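Side-chain contacts in TarM (Staphylococcus aureus subsp. aureus 21178, PDB 4X7R), which belongs to the GT-B class of glycosyltransferases, with two parallel-sheet domains and a large antiparallel sheet inserted in the chain, and binds uridine-5'-diphosphate: residues 90-95 and 144-149; 191-196 and 204-209; 333-338 and 444-449; 431-436 and 475-480. The protein carries 1 engineered substitution. All blocks are in the same frame, centred on the assembly; numbering follows the deposited sequence.

Interaction 1: residues 90-95 and 144-149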
loop_
_atom_site.group_PDB
_atom_site.type_symbol
_atom_site.label_atom_id
_atom_site.label_comp_id
_atom_site.label_asym_id
_atom_site.label_seq_id
_atom_site.Cartn_x
_atom_site.Cartn_y
_atom_site.Cartn_z
ATOM N N LYS A 90 37.395 6.622 1.890
ATOM C CA LYS A 90 38.758 6.571 2.413
ATOM C C LYS A 90 38.714 6.609 3.940
ATOM O O LYS A 90 39.394 5.805 4.570
ATOM C CB LYS A 90 39.608 7.724 1.851
ATOM C CG LYS A 90 41.088 7.667 2.277
ATOM C CD LYS A 90 41.941 8.739 1.594
ATOM C CE LYS A 90 43.422 8.405 1.585
ATOM N NZ LYS A 90 44.050 8.540 2.932
ATOM N N HIS A 91 37.881 7.508 4.524
ATOM C CA HIS A 91 37.650 7.673 5.965
ATOM C C HIS A 91 37.213 6.327 6.590
ATOM O O HIS A 91 37.805 5.893 7.579
ATOM C CB HIS A 91 36.585 8.775 6.207
ATOM C CG HIS A 91 36.051 8.876 7.610
ATOM N ND1 HIS A 91 34.789 8.357 7.965
ATOM C CD2 HIS A 91 36.605 9.456 8.704
ATOM C CE1 HIS A 91 34.645 8.624 9.255
ATOM N NE2 HIS A 91 35.713 9.284 9.743
ATOM N N ILE A 92 36.178 5.676 5.992
ATOM C CA ILE A 92 35.643 4.382 6.451
ATOM C C ILE A 92 36.745 3.288 6.421
ATOM O O ILE A 92 36.897 2.553 7.400
ATOM C CB ILE A 92 34.339 3.996 5.691
ATOM C CG1 ILE A 92 33.219 5.041 5.954
ATOM C CG2 ILE A 92 33.869 2.564 6.052
ATOM C CD1 ILE A 92 31.983 4.895 5.085
ATOM N N SER A 93 37.511 3.214 5.311
ATOM C CA SER A 93 38.623 2.274 5.130
ATOM C C SER A 93 39.713 2.489 6.177
ATOM O O SER A 93 40.263 1.509 6.674
ATOM C CB SER A 93 39.247 2.428 3.744
ATOM O OG SER A 93 38.275 2.322 2.718
ATOM N N GLU A 94 40.031 3.763 6.502
ATOM C CA GLU A 94 41.073 4.112 7.480
ATOM C C GLU A 94 40.733 3.660 8.887
ATOM O O GLU A 94 41.628 3.260 9.621
ATOM C CB GLU A 94 41.401 5.617 7.474
ATOM C CG GLU A 94 42.224 6.113 6.286
ATOM C CD GLU A 94 43.508 5.380 5.931
ATOM O OE1 GLU A 94 44.253 4.979 6.855
ATOM O OE2 GLU A 94 43.780 5.233 4.716
ATOM N N ARG A 95 39.442 3.704 9.258
ATOM C CA ARG A 95 38.946 3.289 10.573
ATOM C C ARG A 95 39.041 1.776 10.762
ATOM O O ARG A 95 39.041 1.304 11.900
ATOM C CB ARG A 95 37.505 3.770 10.793
ATOM C CG ARG A 95 37.382 5.285 10.831
ATOM C CD ARG A 95 35.941 5.724 10.781
ATOM N NE ARG A 95 35.248 5.465 12.042
ATOM C CZ ARG A 95 34.020 5.885 12.316
ATOM N NH1 ARG A 95 33.335 6.584 11.421
ATOM N NH2 ARG A 95 33.465 5.608 13.485
ATOM N N PHE A 144 26.602 2.778 8.817
ATOM C CA PHE A 144 26.609 3.153 7.409
ATOM C C PHE A 144 25.913 2.008 6.633
ATOM O O PHE A 144 26.305 0.834 6.757
ATOM C CB PHE A 144 28.044 3.354 6.885
ATOM C CG PHE A 144 28.738 4.576 7.426
ATOM C CD1 PHE A 144 29.470 4.514 8.609
ATOM C CD2 PHE A 144 28.651 5.797 6.761
ATOM C CE1 PHE A 144 30.095 5.651 9.122
ATOM C CE2 PHE A 144 29.304 6.930 7.263
ATOM C CZ PHE A 144 30.022 6.852 8.440
ATOM N N SER A 145 24.888 2.366 5.843
ATOM C CA SER A 145 24.111 1.456 5.005
ATOM C C SER A 145 24.480 1.660 3.542
ATOM O O SER A 145 24.530 2.801 3.060
ATOM C CB SER A 145 22.615 1.659 5.225
ATOM O OG SER A 145 22.331 1.464 6.600
ATOM N N PHE A 146 24.774 0.545 2.858
ATOM C CA PHE A 146 25.204 0.484 1.459
ATOM C C PHE A 146 24.303 -0.406 0.614
ATOM O O PHE A 146 23.780 -1.404 1.104
ATOM C CB PHE A 146 26.638 -0.082 1.366
ATOM C CG PHE A 146 27.719 0.608 2.165
ATOM C CD1 PHE A 146 27.853 0.379 3.532
ATOM C CD2 PHE A 146 28.667 1.409 1.537
ATOM C CE1 PHE A 146 28.855 1.008 4.269
ATOM C CE2 PHE A 146 29.676 2.035 2.272
ATOM C CZ PHE A 146 29.768 1.826 3.635
ATOM N N ILE A 147 24.155 -0.044 -0.674
ATOM C CA ILE A 147 23.482 -0.798 -1.744
ATOM C C ILE A 147 24.479 -0.781 -2.913
ATOM O O ILE A 147 24.914 0.305 -3.326
ATOM C CB ILE A 147 22.098 -0.256 -2.143
ATOM C CG1 ILE A 147 21.089 -0.393 -0.979
ATOM C CG2 ILE A 147 21.586 -0.983 -3.414
ATOM C CD1 ILE A 147 19.869 0.430 -1.108
ATOM N N ASP A 148 24.894 -1.981 -3.386
ATOM C CA ASP A 148 25.899 -2.187 -4.447
ATOM C C ASP A 148 27.207 -1.440 -4.122
ATOM O O ASP A 148 27.753 -0.725 -4.973
ATOM C CB ASP A 148 25.355 -1.829 -5.865
ATOM C CG ASP A 148 23.994 -2.412 -6.230
ATOM O OD1 ASP A 148 23.766 -3.608 -5.960
ATOM O OD2 ASP A 148 23.166 -1.672 -6.804
ATOM N N ASN A 149 27.678 -1.576 -2.858
ATOM C CA ASN A 149 28.893 -0.939 -2.304
ATOM C C ASN A 149 28.878 0.596 -2.251
ATOM O O ASN A 149 29.913 1.216 -2.010
ATOM C CB ASN A 149 30.187 -1.491 -2.943
ATOM C CG ASN A 149 30.631 -2.830 -2.403
ATOM O OD1 ASN A 149 30.036 -3.403 -1.478
ATOM N ND2 ASN A 149 31.709 -3.352 -2.970
#
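The apolar part of this contact is carried by I92, whose CD1 methyl rests over one face of the F144 ring. CD1 lies 4.0 Å from the centroid of the F144 ring and 15° off its normal, a CH-pi contact displaced toward the rim, with CD2 of F144 the nearest ring atom at 3.8 Å. The two side chains come at each other from opposite directions. The same methyl also meets F146, but at the edge of that ring and near its plane, CD1 of I92 standing 4.1 Å from CZ of F146; one methyl is thus shared between a ring face and a ring edge. With CG1 of I92 anti to the carbonyl carbon (chi1 -62°) and the chain extended beyond it, CD1 reaches forward between the two phenylalanines. F144 and F146 are alternate residues of strand 139-147, so both rings project from one side of the ten-stranded antiparallel sheet, and helix 86-95 packs against that side, with I132 of the adjoining strand 129-136 also touching I92. The polar part is looser. R95 brings NH1 to the edge of the F144 ring, 4.1 Å from CE1 of F144, with the guanidinium and ring planes 85° apart. Its charge is directed mainly to other residues: NH1 forms a salt bridge with E142, and the guanidinium makes a cation-pi contact with F134, both on the same sheet.

Interaction 2: residues 191-196 and 204-209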
loop_
_atom_site.group_PDB
_atom_site.type_symbol
_atom_site.label_atom_id
_atom_site.label_comp_id
_atom_site.label_asym_id
_atom_site.label_seq_id
_atom_site.Cartn_x
_atom_site.Cartn_y
_atom_site.Cartn_z
ATOM N N THR A 191 15.132 18.982 10.366
ATOM C CA THR A 191 15.690 18.432 9.145
ATOM C C THR A 191 16.414 19.542 8.380
ATOM O O THR A 191 15.830 20.600 8.121
ATOM C CB THR A 191 14.558 17.818 8.282
ATOM O OG1 THR A 191 13.981 16.735 9.002
ATOM C CG2 THR A 191 15.053 17.330 6.889
ATOM N N TYR A 192 17.643 19.252 7.944
ATOM C CA TYR A 192 18.450 20.201 7.174
ATOM C C TYR A 192 18.676 19.654 5.787
ATOM O O TYR A 192 19.227 18.565 5.617
ATOM C CB TYR A 192 19.799 20.494 7.864
ATOM C CG TYR A 192 20.662 21.536 7.176
ATOM C CD1 TYR A 192 20.120 22.747 6.744
ATOM C CD2 TYR A 192 22.033 21.341 7.023
ATOM C CE1 TYR A 192 20.907 23.706 6.111
ATOM C CE2 TYR A 192 22.842 22.319 6.438
ATOM C CZ TYR A 192 22.268 23.486 5.952
ATOM O OH TYR A 192 23.055 24.472 5.401
ATOM N N VAL A 193 18.272 20.427 4.804
ATOM C CA VAL A 193 18.475 20.087 3.413
ATOM C C VAL A 193 19.728 20.859 3.014
ATOM O O VAL A 193 19.686 22.075 2.790
ATOM C CB VAL A 193 17.226 20.381 2.530
ATOM C CG1 VAL A 193 17.477 19.997 1.074
ATOM C CG2 VAL A 193 15.997 19.653 3.064
ATOM N N LEU A 194 20.859 20.144 3.017
ATOM C CA LEU A 194 22.199 20.672 2.712
ATOM C C LEU A 194 22.257 21.320 1.363
ATOM O O LEU A 194 22.862 22.373 1.258
ATOM C CB LEU A 194 23.259 19.569 2.813
ATOM C CG LEU A 194 23.651 19.118 4.216
ATOM C CD1 LEU A 194 22.635 18.139 4.824
ATOM C CD2 LEU A 194 24.973 18.439 4.177
ATOM N N VAL A 195 21.568 20.730 0.346
ATOM C CA VAL A 195 21.552 21.214 -1.047
ATOM C C VAL A 195 21.014 22.615 -1.289
ATOM O O VAL A 195 21.543 23.293 -2.164
ATOM C CB VAL A 195 21.087 20.180 -2.102
ATOM C CG1 VAL A 195 21.985 18.967 -2.064
ATOM C CG2 VAL A 195 19.623 19.769 -1.923
ATOM N N ASN A 196 20.010 23.071 -0.525
ATOM C CA ASN A 196 19.487 24.437 -0.678
ATOM C C ASN A 196 19.674 25.285 0.592
ATOM O O ASN A 196 19.140 26.393 0.664
ATOM C CB ASN A 196 18.016 24.426 -1.144
ATOM C CG ASN A 196 17.026 23.750 -0.229
ATOM O OD1 ASN A 196 17.360 23.252 0.846
ATOM N ND2 ASN A 196 15.763 23.721 -0.644
ATOM N N LEU A 204 6.866 16.850 8.282
ATOM C CA LEU A 204 5.645 17.424 7.701
ATOM C C LEU A 204 5.986 18.760 7.055
ATOM O O LEU A 204 5.607 18.966 5.920
ATOM C CB LEU A 204 4.549 17.551 8.787
ATOM C CG LEU A 204 3.308 18.387 8.490
ATOM C CD1 LEU A 204 2.454 17.747 7.369
ATOM C CD2 LEU A 204 2.479 18.568 9.767
ATOM N N ALA A 205 6.762 19.628 7.747
ATOM C CA ALA A 205 7.230 20.918 7.204
ATOM C C ALA A 205 8.027 20.706 5.911
ATOM O O ALA A 205 7.833 21.458 4.960
ATOM C CB ALA A 205 8.102 21.663 8.225
ATOM N N LEU A 206 8.933 19.710 5.883
ATOM C CA LEU A 206 9.738 19.400 4.691
ATOM C C LEU A 206 8.792 19.001 3.541
ATOM O O LEU A 206 8.883 19.555 2.437
ATOM C CB LEU A 206 10.730 18.241 5.004
ATOM C CG LEU A 206 11.514 17.662 3.799
ATOM C CD1 LEU A 206 12.590 18.597 3.359
ATOM C CD2 LEU A 206 12.103 16.286 4.101
ATOM N N CYS A 207 7.852 18.059 3.824
ATOM C CA CYS A 207 6.874 17.582 2.825
ATOM C C CYS A 207 5.938 18.646 2.326
ATOM O O CYS A 207 5.653 18.679 1.140
ATOM C CB CYS A 207 6.132 16.365 3.346
ATOM S SG CYS A 207 7.201 14.929 3.562
ATOM N N VAL A 208 5.545 19.582 3.197
ATOM C CA VAL A 208 4.700 20.713 2.794
ATOM C C VAL A 208 5.483 21.619 1.831
ATOM O O VAL A 208 4.954 22.010 0.790
ATOM C CB VAL A 208 4.135 21.476 4.021
ATOM C CG1 VAL A 208 3.616 22.864 3.631
ATOM C CG2 VAL A 208 3.054 20.652 4.717
ATOM N N TYR A 209 6.763 21.918 2.162
ATOM C CA TYR A 209 7.624 22.737 1.307
ATOM C C TYR A 209 7.758 22.073 -0.057
ATOM O O TYR A 209 7.588 22.733 -1.078
ATOM C CB TYR A 209 9.007 22.921 1.957
ATOM C CG TYR A 209 10.055 23.507 1.028
ATOM C CD1 TYR A 209 10.115 24.880 0.785
ATOM C CD2 TYR A 209 11.038 22.700 0.450
ATOM C CE1 TYR A 209 11.112 25.428 -0.029
ATOM C CE2 TYR A 209 12.012 23.231 -0.393
ATOM C CZ TYR A 209 12.053 24.596 -0.622
ATOM O OH TYR A 209 13.009 25.095 -1.478
#
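T191 touches L206 where strand 187-193, next to the last strand of the large antiparallel sheet, faces helix 203-214; this sheet is inserted into the GT-B glycosyltransferase chain between strands 66-68 and 221-225 of the N-terminal parallel sheet. The contact at T191 is light: its CG2 methyl is 4.2 Å from CD2 of L206, while OG1 is hydrogen-bonded to the carbonyl oxygen of G189. Two residues on, V193 points to the same side and packs more closely, CG2 of V193 lying 3.6 Å from CD1 of L206. The two branches of L206 are thereby divided between T191 and V193, and both strand side chains meet the leucine at about a right angle. L206 has its CG anti to the backbone N (chi1 172°), which extends the fork from the helix toward the strand. F73 of helix 69-78 and F200 of strand 198-200 touch both V193 and L206, adding aromatic groups to this buried cluster. Past the strand, the side chains of N196 and Y209 point at each other, amide and ring planes 68° apart; this asparagine is poorly ordered. OD1 of N196 makes a weak hydrogen bond to the backbone N of K198, and ND2 of N196 lies 3.2 Å from OH of Y209.

Interaction 3: residues 333-338 and 444-449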
loop_
_atom_site.group_PDB
_atom_site.type_symbol
_atom_site.label_atom_id
_atom_site.label_comp_id
_atom_site.label_asym_id
_atom_site.label_seq_id
_atom_site.Cartn_x
_atom_site.Cartn_y
_atom_site.Cartn_z
ATOM N N ILE A 333 -9.754 -13.814 7.704
ATOM C CA ILE A 333 -9.385 -15.073 7.046
ATOM C C ILE A 333 -9.555 -16.235 8.046
ATOM O O ILE A 333 -9.801 -17.365 7.627
ATOM C CB ILE A 333 -7.997 -14.977 6.341
ATOM C CG1 ILE A 333 -8.005 -13.805 5.323
ATOM C CG2 ILE A 333 -7.632 -16.289 5.623
ATOM C CD1 ILE A 333 -6.705 -13.156 5.039
ATOM N N ASP A 334 -9.551 -15.920 9.368
ATOM C CA ASP A 334 -9.813 -16.887 10.448
ATOM C C ASP A 334 -11.235 -17.406 10.302
ATOM O O ASP A 334 -11.446 -18.601 10.468
ATOM C CB ASP A 334 -9.575 -16.271 11.842
ATOM C CG ASP A 334 -10.424 -15.053 12.180
ATOM O OD1 ASP A 334 -10.266 -14.011 11.502
ATOM O OD2 ASP A 334 -11.191 -15.120 13.164
ATOM N N LEU A 335 -12.193 -16.521 9.901
ATOM C CA LEU A 335 -13.590 -16.897 9.652
ATOM C C LEU A 335 -13.701 -17.718 8.372
ATOM O O LEU A 335 -14.519 -18.630 8.305
ATOM C CB LEU A 335 -14.542 -15.686 9.628
ATOM C CG LEU A 335 -14.918 -15.076 10.992
ATOM C CD1 LEU A 335 -15.812 -13.854 10.818
ATOM C CD2 LEU A 335 -15.641 -16.079 11.879
ATOM N N LEU A 336 -12.831 -17.435 7.388
ATOM C CA LEU A 336 -12.744 -18.184 6.135
ATOM C C LEU A 336 -12.244 -19.617 6.419
ATOM O O LEU A 336 -12.795 -20.561 5.847
ATOM C CB LEU A 336 -11.851 -17.455 5.104
ATOM C CG LEU A 336 -11.521 -18.203 3.802
ATOM C CD1 LEU A 336 -12.780 -18.630 3.056
ATOM C CD2 LEU A 336 -10.612 -17.389 2.920
ATOM N N ILE A 337 -11.232 -19.774 7.316
ATOM C CA ILE A 337 -10.723 -21.095 7.728
ATOM C C ILE A 337 -11.835 -21.872 8.448
ATOM O O ILE A 337 -12.019 -23.057 8.166
ATOM C CB ILE A 337 -9.400 -21.034 8.547
ATOM C CG1 ILE A 337 -8.274 -20.274 7.806
ATOM C CG2 ILE A 337 -8.929 -22.431 8.994
ATOM C CD1 ILE A 337 -7.953 -20.716 6.377
ATOM N N GLU A 338 -12.609 -21.185 9.324
ATOM C CA GLU A 338 -13.755 -21.774 10.036
ATOM C C GLU A 338 -14.833 -22.205 9.049
ATOM O O GLU A 338 -15.448 -23.253 9.247
ATOM C CB GLU A 338 -14.334 -20.805 11.076
ATOM C CG GLU A 338 -13.512 -20.729 12.355
ATOM C CD GLU A 338 -13.936 -19.674 13.362
ATOM O OE1 GLU A 338 -15.154 -19.551 13.634
ATOM O OE2 GLU A 338 -13.040 -18.991 13.906
ATOM N N HIS A 444 -21.205 -12.640 10.008
ATOM C CA HIS A 444 -20.806 -13.644 11.013
ATOM C C HIS A 444 -21.424 -15.027 10.793
ATOM O O HIS A 444 -20.904 -16.001 11.338
ATOM C CB HIS A 444 -21.022 -13.172 12.466
ATOM C CG HIS A 444 -20.120 -12.054 12.882
ATOM N ND1 HIS A 444 -20.569 -10.737 12.929
ATOM C CD2 HIS A 444 -18.813 -12.087 13.239
ATOM C CE1 HIS A 444 -19.526 -10.017 13.318
ATOM N NE2 HIS A 444 -18.445 -10.783 13.515
ATOM N N ASN A 445 -22.530 -15.121 10.022
ATOM C CA ASN A 445 -23.234 -16.384 9.763
ATOM C C ASN A 445 -22.390 -17.355 8.908
ATOM O O ASN A 445 -22.620 -17.493 7.704
ATOM C CB ASN A 445 -24.625 -16.127 9.151
ATOM C CG ASN A 445 -25.599 -17.268 9.304
ATOM O OD1 ASN A 445 -25.219 -18.431 9.478
ATOM N ND2 ASN A 445 -26.888 -16.964 9.178
ATOM N N ILE A 446 -21.419 -18.028 9.555
ATOM C CA ILE A 446 -20.503 -18.991 8.930
ATOM C C ILE A 446 -21.200 -20.234 8.355
ATOM O O ILE A 446 -20.737 -20.766 7.349
ATOM C CB ILE A 446 -19.258 -19.316 9.812
ATOM C CG1 ILE A 446 -19.636 -20.041 11.135
ATOM C CG2 ILE A 446 -18.428 -18.046 10.067
ATOM C CD1 ILE A 446 -18.477 -20.773 11.846
ATOM N N ASN A 447 -22.325 -20.667 8.969
ATOM C CA ASN A 447 -23.104 -21.824 8.524
ATOM C C ASN A 447 -23.838 -21.556 7.214
ATOM O O ASN A 447 -23.800 -22.401 6.315
ATOM C CB ASN A 447 -24.090 -22.287 9.602
ATOM C CG ASN A 447 -23.452 -22.723 10.897
ATOM O OD1 ASN A 447 -22.314 -23.212 10.943
ATOM N ND2 ASN A 447 -24.199 -22.579 11.983
ATOM N N ASP A 448 -24.512 -20.393 7.103
ATOM C CA ASP A 448 -25.205 -20.016 5.868
ATOM C C ASP A 448 -24.199 -19.747 4.747
ATOM O O ASP A 448 -24.497 -20.046 3.595
ATOM C CB ASP A 448 -26.149 -18.820 6.065
ATOM C CG ASP A 448 -27.022 -18.530 4.849
ATOM O OD1 ASP A 448 -27.716 -19.463 4.376
ATOM O OD2 ASP A 448 -26.991 -17.380 4.352
ATOM N N MET A 449 -22.998 -19.245 5.080
ATOM C CA MET A 449 -21.971 -19.017 4.066
ATOM C C MET A 449 -21.410 -20.343 3.548
ATOM O O MET A 449 -21.209 -20.485 2.338
ATOM C CB MET A 449 -20.856 -18.117 4.575
ATOM C CG MET A 449 -20.043 -17.553 3.458
ATOM S SD MET A 449 -18.746 -16.445 4.010
ATOM C CE MET A 449 -17.528 -17.495 4.042
#
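L335 and I446 form the closely packed part of this contact, near the start of helix 333-346 and at the first turn of helix 446-457. CD2 of L335 lies 3.9 Å from CG2 of I446, the side chains crossing at about a right angle. F422 of strand 419-422 touches both residues; the buried M449, one turn after I446, also touches F422, and the apolar pair lies against the parallel sheet. I446 takes a less common rotamer, CG1 lying between the backbone N and the carbonyl carbon (chi1 65°); this turns its two branches toward different partners, CG2 to L335 and CD1 to E338. The outer side is looser. There E338 lays its carboxylate near I446, OE1 of E338 being 4.0 Å from CD1 of I446, a van der Waals approach to a methyl group. H444, exposed to solvent, swings its imidazole back toward helix 333-346, and CD2 of H444 stands 4.2 Å from CD1 of L335. Between H444 and I446, N445 caps the second helix: its OD1 accepts from the backbone N of D448 at 3.2 Å, nearly straight at the hydrogen (163°), although the donor stands well above the carbonyl plane. The whole arrangement is that of two neighbouring helices packed beside each other on one side of a parallel sheet, as in the Rossmann-like C-terminal domain of GT-B glycosyltransferases.

Interaction 4: residues 431-436 and 475-480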
loop_
_atom_site.group_PDB
_atom_site.type_symbol
_atom_site.label_atom_id
_atom_site.label_comp_id
_atom_site.label_asym_id
_atom_site.label_seq_id
_atom_site.Cartn_x
_atom_site.Cartn_y
_atom_site.Cartn_z
ATOM N N PHE A 431 -22.961 -4.123 -5.479
ATOM C CA PHE A 431 -22.778 -4.882 -6.720
ATOM C C PHE A 431 -23.252 -6.323 -6.717
ATOM O O PHE A 431 -23.518 -6.867 -7.784
ATOM C CB PHE A 431 -21.335 -4.724 -7.232
ATOM C CG PHE A 431 -20.273 -4.911 -6.178
ATOM C CD1 PHE A 431 -19.907 -6.185 -5.756
ATOM C CD2 PHE A 431 -19.626 -3.816 -5.619
ATOM C CE1 PHE A 431 -18.937 -6.359 -4.772
ATOM C CE2 PHE A 431 -18.669 -3.989 -4.624
ATOM C CZ PHE A 431 -18.323 -5.263 -4.208
ATOM N N ILE A 432 -23.372 -6.950 -5.536
ATOM C CA ILE A 432 -23.872 -8.323 -5.490
ATOM C C ILE A 432 -25.398 -8.265 -5.453
ATOM O O ILE A 432 -25.951 -7.543 -4.626
ATOM C CB ILE A 432 -23.272 -9.178 -4.326
ATOM C CG1 ILE A 432 -21.718 -9.262 -4.419
ATOM C CG2 ILE A 432 -23.931 -10.583 -4.260
ATOM C CD1 ILE A 432 -21.039 -9.880 -3.180
ATOM N N GLU A 433 -26.070 -9.016 -6.358
ATOM C CA GLU A 433 -27.526 -9.137 -6.411
ATOM C C GLU A 433 -27.791 -10.553 -5.933
ATOM O O GLU A 433 -27.527 -11.520 -6.661
ATOM C CB GLU A 433 -28.070 -8.883 -7.828
ATOM C CG GLU A 433 -27.849 -7.444 -8.288
ATOM C CD GLU A 433 -28.592 -6.967 -9.525
ATOM O OE1 GLU A 433 -28.727 -7.754 -10.490
ATOM O OE2 GLU A 433 -28.979 -5.775 -9.551
ATOM N N ASP A 434 -28.161 -10.669 -4.650
ATOM C CA ASP A 434 -28.379 -11.930 -3.953
ATOM C C ASP A 434 -29.230 -12.884 -4.745
ATOM O O ASP A 434 -30.296 -12.497 -5.215
ATOM C CB ASP A 434 -28.985 -11.724 -2.550
ATOM C CG ASP A 434 -29.094 -13.022 -1.777
ATOM O OD1 ASP A 434 -28.054 -13.526 -1.320
ATOM O OD2 ASP A 434 -30.211 -13.565 -1.684
ATOM N N ASN A 435 -28.720 -14.121 -4.923
ATOM C CA ASN A 435 -29.351 -15.222 -5.645
ATOM C C ASN A 435 -29.524 -14.932 -7.157
ATOM O O ASN A 435 -30.260 -15.640 -7.841
ATOM C CB ASN A 435 -30.659 -15.632 -4.944
ATOM C CG ASN A 435 -31.148 -17.018 -5.235
ATOM O OD1 ASN A 435 -30.372 -17.967 -5.415
ATOM N ND2 ASN A 435 -32.462 -17.154 -5.263
ATOM N N LYS A 436 -28.795 -13.928 -7.689
ATOM C CA LYS A 436 -28.839 -13.577 -9.112
ATOM C C LYS A 436 -27.425 -13.566 -9.714
ATOM O O LYS A 436 -27.215 -14.148 -10.771
ATOM C CB LYS A 436 -29.583 -12.248 -9.343
ATOM C CG LYS A 436 -29.617 -11.812 -10.807
ATOM C CD LYS A 436 -30.455 -10.567 -11.030
ATOM C CE LYS A 436 -30.380 -10.091 -12.460
ATOM N NZ LYS A 436 -31.161 -8.840 -12.652
ATOM N N ILE A 475 -20.114 -4.155 -15.607
ATOM C CA ILE A 475 -20.033 -3.382 -16.854
ATOM C C ILE A 475 -21.107 -2.289 -16.820
ATOM O O ILE A 475 -20.793 -1.123 -17.001
ATOM C CB ILE A 475 -20.149 -4.322 -18.095
ATOM C CG1 ILE A 475 -18.835 -5.106 -18.291
ATOM C CG2 ILE A 475 -20.532 -3.548 -19.366
ATOM C CD1 ILE A 475 -18.924 -6.279 -19.289
ATOM N N GLU A 476 -22.337 -2.662 -16.490
ATOM C CA GLU A 476 -23.432 -1.720 -16.452
ATOM C C GLU A 476 -23.323 -0.602 -15.412
ATOM O O GLU A 476 -23.597 0.556 -15.734
ATOM C CB GLU A 476 -24.739 -2.466 -16.295
ATOM C CG GLU A 476 -25.923 -1.570 -16.508
ATOM C CD GLU A 476 -27.243 -2.245 -16.201
ATOM O OE1 GLU A 476 -27.354 -3.475 -16.423
ATOM O OE2 GLU A 476 -28.169 -1.537 -15.741
ATOM N N LYS A 477 -22.921 -0.932 -14.189
ATOM C CA LYS A 477 -22.933 0.043 -13.120
ATOM C C LYS A 477 -21.647 0.793 -12.828
ATOM O O LYS A 477 -21.694 1.775 -12.078
ATOM C CB LYS A 477 -23.550 -0.584 -11.856
ATOM C CG LYS A 477 -24.998 -1.068 -12.087
ATOM C CD LYS A 477 -25.581 -1.707 -10.829
ATOM C CE LYS A 477 -27.083 -1.887 -10.874
ATOM N NZ LYS A 477 -27.499 -2.843 -11.932
ATOM N N TYR A 478 -20.508 0.376 -13.423
ATOM C CA TYR A 478 -19.223 1.019 -13.163
ATOM C C TYR A 478 -18.502 1.495 -14.438
ATOM O O TYR A 478 -17.287 1.287 -14.596
ATOM C CB TYR A 478 -18.335 0.083 -12.324
ATOM C CG TYR A 478 -18.945 -0.256 -10.995
ATOM C CD1 TYR A 478 -18.809 0.602 -9.909
ATOM C CD2 TYR A 478 -19.788 -1.358 -10.853
ATOM C CE1 TYR A 478 -19.452 0.349 -8.699
ATOM C CE2 TYR A 478 -20.402 -1.643 -9.633
ATOM C CZ TYR A 478 -20.199 -0.804 -8.552
ATOM O OH TYR A 478 -20.826 -1.055 -7.366
ATOM N N SER A 479 -19.239 2.165 -15.337
ATOM C CA SER A 479 -18.631 2.642 -16.581
ATOM C C SER A 479 -17.533 3.668 -16.299
ATOM O O SER A 479 -17.686 4.517 -15.428
ATOM C CB SER A 479 -19.685 3.202 -17.531
ATOM O OG SER A 479 -20.069 4.513 -17.167
ATOM N N THR A 480 -16.429 3.561 -17.027
ATOM C CA THR A 480 -15.271 4.457 -16.944
ATOM C C THR A 480 -15.730 5.887 -17.248
ATOM O O THR A 480 -15.272 6.832 -16.594
ATOM C CB THR A 480 -14.231 3.984 -17.959
ATOM O OG1 THR A 480 -13.763 2.714 -17.509
ATOM C CG2 THR A 480 -13.068 4.929 -18.090
#
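With CG of F431 between its backbone N and carbonyl carbon (chi1 47°) and CG of Y478 anti to its carbonyl carbon (chi1 -60°), the CB side and CD2 edge of F431 lie against the Y478 hydroxyl. The two side chains cross at about a right angle. OH of Y478 reaches the edge of the F431 ring in its plane, 3.5 Å from CD2 of F431, and CE2 of Y478 packs 4.0 Å from CB of F431. Both aromatics are buried. F431 begins the loop leading to strand 438-441 in the Rossmann-like C-terminal domain of the GT-B fold and also touches M409, I410 and M413 of helix 407-414; Y478 follows the end of helix 460-477 and also touches S303 and V306. Farther out, OE2 of E433 and NZ of K477 are 4.1 Å apart, too far for a salt bridge, so that any attraction is probably weak. K477 NZ is hydrogen-bonded to OD1 of N473, and OE1 of E433 forms a salt bridge, weak as a hydrogen bond, with NZ of K436 at 3.4 Å.

Overall arrangement
Interactions 1 and 2 both reach the ten-stranded antiparallel sheet, their centres about 26 Å apart: helix 86-95 packs on strand 139-147 in the first, and strand 187-193 meets helix 203-214 in the second. Both close before interactions 3 and 4 open; these lie on the opposite side of the chain's centre, with centres about 47 to 58 Å from those of the first two. Interactions 3 and 4 lie about 24 Å apart, nearest atoms about 7 Å, and their segments alternate along the chain; helices 446-457 and 460-477, which they use, are consecutive. The first pair therefore tie the inserted sheet to flanking helices, whereas the second pair join helices and loops in the C-terminal half of the GT-B chain.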